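PDB 5IE9: nucleotide pyrophosphohydrolase from Bacillus cereus, which probably hydrolyses nucleoside triphosphates to nucleoside monophosphates and pyrophosphate with the help of divalent metal ions. Local coordinates for residues C[39-44]-C[65-70]. Sequence-based numbering, arbitrary orientation.
With MN (manganese (II) ion), chain G.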
ATOM      1  N   GLY C  39      -2.261   4.399  -3.419  1.00 58.77           N
ATOM      2  CA  GLY C  39      -3.458   4.804  -2.706  1.00 59.20           C
ATOM      3  C   GLY C  39      -4.417   5.541  -3.614  1.00 60.70           C
ATOM      4  O   GLY C  39      -5.634   5.329  -3.546  1.00 61.28           O
ATOM      5  N   GLU C  40      -3.859   6.401  -4.472  1.00 61.17           N
ATOM      6  CA  GLU C  40      -4.651   7.149  -5.438  1.00 63.40           C
ATOM      7  C   GLU C  40      -5.242   6.246  -6.515  1.00 61.46           C
ATOM      8  O   GLU C  40      -6.379   6.452  -6.942  1.00 63.58           O
ATOM      9  CB  GLU C  40      -3.856   8.303  -6.032  1.00 66.86           C
ATOM     10  CG  GLU C  40      -3.873   9.561  -5.169  1.00 71.34           C
ATOM     11  CD  GLU C  40      -3.191  10.744  -5.834  1.00 76.29           C
ATOM     12  OE1 GLU C  40      -2.101  10.567  -6.425  1.00 76.15           O
ATOM     13  OE2 GLU C  40      -3.742  11.862  -5.775  1.00 81.72           O
ATOM     14  N   LEU C  41      -4.482   5.236  -6.926  1.00 58.26           N
ATOM     15  CA  LEU C  41      -5.015   4.195  -7.794  1.00 57.88           C
ATOM     16  C   LEU C  41      -6.137   3.426  -7.099  1.00 57.92           C
ATOM     17  O   LEU C  41      -7.202   3.242  -7.693  1.00 59.57           O
ATOM     18  CB  LEU C  41      -3.921   3.243  -8.307  1.00 55.28           C
ATOM     19  CG  LEU C  41      -4.342   2.115  -9.263  1.00 54.69           C
ATOM     20  CD1 LEU C  41      -5.062   2.622 -10.512  1.00 58.00           C
ATOM     21  CD2 LEU C  41      -3.145   1.286  -9.667  1.00 52.95           C
ATOM     22  N   ALA C  42      -5.900   3.006  -5.851  1.00 57.28           N
ATOM     23  CA  ALA C  42      -6.903   2.283  -5.045  1.00 58.46           C
ATOM     24  C   ALA C  42      -8.220   3.041  -4.942  1.00 62.14           C
ATOM     25  O   ALA C  42      -9.284   2.458  -5.191  1.00 62.46           O
ATOM     26  CB  ALA C  42      -6.367   1.965  -3.655  1.00 58.58           C
ATOM     27  N   ARG C  43      -8.126   4.335  -4.595  1.00 65.33           N
ATOM     28  CA  ARG C  43      -9.257   5.258  -4.571  1.00 70.35           C
ATOM     29  C   ARG C  43     -10.051   5.172  -5.871  1.00 72.74           C
ATOM     30  O   ARG C  43     -11.277   5.064  -5.838  1.00 75.63           O
ATOM     31  CB  ARG C  43      -8.780   6.703  -4.370  1.00 74.47           C
ATOM     32  CG  ARG C  43      -9.902   7.699  -4.089  1.00 80.33           C
ATOM     33  CD  ARG C  43      -9.918   8.862  -5.071  1.00 86.04           C
ATOM     34  NE  ARG C  43      -8.899   9.882  -4.807  1.00 89.35           N
ATOM     35  CZ  ARG C  43      -7.791  10.074  -5.529  1.00 89.20           C
ATOM     36  NH1 ARG C  43      -7.515   9.315  -6.586  1.00 87.12           N
ATOM     37  NH2 ARG C  43      -6.945  11.038  -5.188  1.00 91.44           N
ATOM     38  N   GLU C  44      -9.343   5.205  -7.003  1.00 72.53           N
ATOM     39  CA  GLU C  44      -9.981   5.299  -8.308  1.00 75.40           C
ATOM     40  C   GLU C  44     -10.585   3.967  -8.768  1.00 73.38           C
ATOM     41  O   GLU C  44     -11.685   3.948  -9.320  1.00 75.91           O
ATOM     42  CB  GLU C  44      -9.024   5.905  -9.338  1.00 78.12           C
ATOM     43  CG  GLU C  44      -9.634   7.034 -10.171  1.00 86.18           C
ATOM     44  CD  GLU C  44     -10.132   8.219  -9.340  1.00 91.07           C
ATOM     45  OE1 GLU C  44      -9.391   8.696  -8.450  1.00 91.61           O
ATOM     46  OE2 GLU C  44     -11.269   8.687  -9.574  1.00 95.67           O
ATOM     47  N   GLU C  65      -4.858   7.533 -15.958  1.00 87.77           N
ATOM     48  CA  GLU C  65      -3.874   8.495 -15.470  1.00 87.30           C
ATOM     49  C   GLU C  65      -3.227   8.083 -14.146  1.00 84.31           C
ATOM     50  O   GLU C  65      -2.045   8.364 -13.922  1.00 84.07           O
ATOM     51  CB  GLU C  65      -4.488   9.887 -15.335  1.00 91.07           C
ATOM     52  CG  GLU C  65      -3.461  11.007 -15.436  1.00 93.34           C
ATOM     53  CD  GLU C  65      -3.915  12.314 -14.815  1.00 95.61           C
ATOM     54  OE1 GLU C  65      -5.095  12.693 -14.990  1.00 98.61           O
ATOM     55  OE2 GLU C  65      -3.076  12.973 -14.163  1.00 95.17           O
ATOM     56  N   GLU C  66      -3.990   7.432 -13.270  1.00 82.51           N
ATOM     57  CA  GLU C  66      -3.440   7.017 -11.977  1.00 80.26           C
ATOM     58  C   GLU C  66      -2.484   5.832 -12.110  1.00 77.04           C
ATOM     59  O   GLU C  66      -1.558   5.710 -11.312  1.00 76.84           O
ATOM     60  CB  GLU C  66      -4.519   6.782 -10.903  1.00 81.06           C
ATOM     61  CG  GLU C  66      -5.315   8.023 -10.482  1.00 85.07           C
ATOM     62  CD  GLU C  66      -4.510   9.131  -9.787  1.00 87.51           C
ATOM     63  OE1 GLU C  66      -3.332   8.927  -9.396  1.00 86.42           O
ATOM     64  OE2 GLU C  66      -5.078  10.236  -9.610  1.00 90.38           O
ATOM     65  N   LEU C  67      -2.693   4.984 -13.117  1.00 74.89           N
ATOM     66  CA  LEU C  67      -1.699   3.972 -13.488  1.00 72.91           C
ATOM     67  C   LEU C  67      -0.383   4.615 -13.945  1.00 73.26           C
ATOM     68  O   LEU C  67       0.690   4.234 -13.472  1.00 72.89           O
ATOM     69  CB  LEU C  67      -2.239   3.023 -14.563  1.00 72.79           C
ATOM     70  CG  LEU C  67      -3.170   1.894 -14.115  1.00 72.44           C
ATOM     71  CD1 LEU C  67      -3.978   1.386 -15.297  1.00 73.87           C
ATOM     72  CD2 LEU C  67      -2.392   0.756 -13.480  1.00 70.37           C
ATOM     73  N   GLY C  68      -0.480   5.602 -14.844  1.00 74.82           N
ATOM     74  CA  GLY C  68       0.671   6.383 -15.309  1.00 74.10           C
ATOM     75  C   GLY C  68       1.454   7.011 -14.167  1.00 73.14           C
ATOM     76  O   GLY C  68       2.694   6.994 -14.172  1.00 72.60           O
ATOM     77  N   ASP C  69       0.720   7.555 -13.190  1.00 71.91           N
ATOM     78  CA  ASP C  69       1.297   8.110 -11.963  1.00 71.45           C
ATOM     79  C   ASP C  69       2.127   7.082 -11.188  1.00 68.49           C
ATOM     80  O   ASP C  69       3.242   7.381 -10.754  1.00 67.61           O
ATOM     81  CB  ASP C  69       0.194   8.665 -11.054  1.00 73.89           C
ATOM     82  CG  ASP C  69      -0.149  10.130 -11.332  1.00 77.80           C
ATOM     83  OD1 ASP C  69       0.577  10.836 -12.085  1.00 78.91           O
ATOM     84  OD2 ASP C  69      -1.171  10.580 -10.760  1.00 80.29           O
ATOM     85  N   VAL C  70       1.577   5.876 -11.032  1.00 66.89           N
ATOM     86  CA  VAL C  70       2.277   4.770 -10.376  1.00 64.96           C
ATOM     87  C   VAL C  70       3.491   4.364 -11.208  1.00 65.41           C
ATOM     88  O   VAL C  70       4.591   4.231 -10.670  1.00 67.04           O
ATOM     89  CB  VAL C  70       1.351   3.563 -10.099  1.00 63.80           C
ATOM     90  CG1 VAL C  70       2.118   2.451  -9.418  1.00 62.99           C
ATOM     91  CG2 VAL C  70       0.192   3.969  -9.200  1.00 63.99           C
TER
HETATM   92 MN    MN G 201      -2.072   7.303  -8.768  0.50 93.28          MN
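The acidic metal site of the all-helical MazG fold lies between helices 27-49 and 62-80, where Glu40 and Leu41 face Glu66 across a nearly antiparallel pair whose local axes approach to 9.0 Å at 163°. Glu66 reaches the manganese ion through OE1, at 2.1 Å; with CG beside its own backbone N and the chain bent at chi2, it curls back so that the carboxylate lies over CB of Glu40. Glu37, one turn before Glu40 and Leu41, is the second protein ligand of the metal. Glu40 and Asp69 add further carboxylates around the metal, OE1 of Glu40 standing 4.0 Å from the manganese and OD2 of Asp69 3.9 Å, beyond bonding distance; the cation probably offsets the mutual repulsion of these carboxylates. The other oxygen of Glu66, OE2, faces the guanidinium edge of Arg43 in a long salt bridge, 4.0 Å from NH1, with the two planes 56° apart. Arg43 also forms salt bridges with Glu40 and Glu44 on its own helix, though the hydrogen bonds within them are weak, linking three acids around one positive charge. Beside the metal site the interface turns apolar: CB of Leu41 meets CG2 of Val70, while Met74 of a second subunit packs on Leu67 and Val70. Leu41 crosses Leu67 obliquely, its CG turned away from the backbone N (chi1 -179°) to bring CD2 within 3.9 Å of Leu67 CD2.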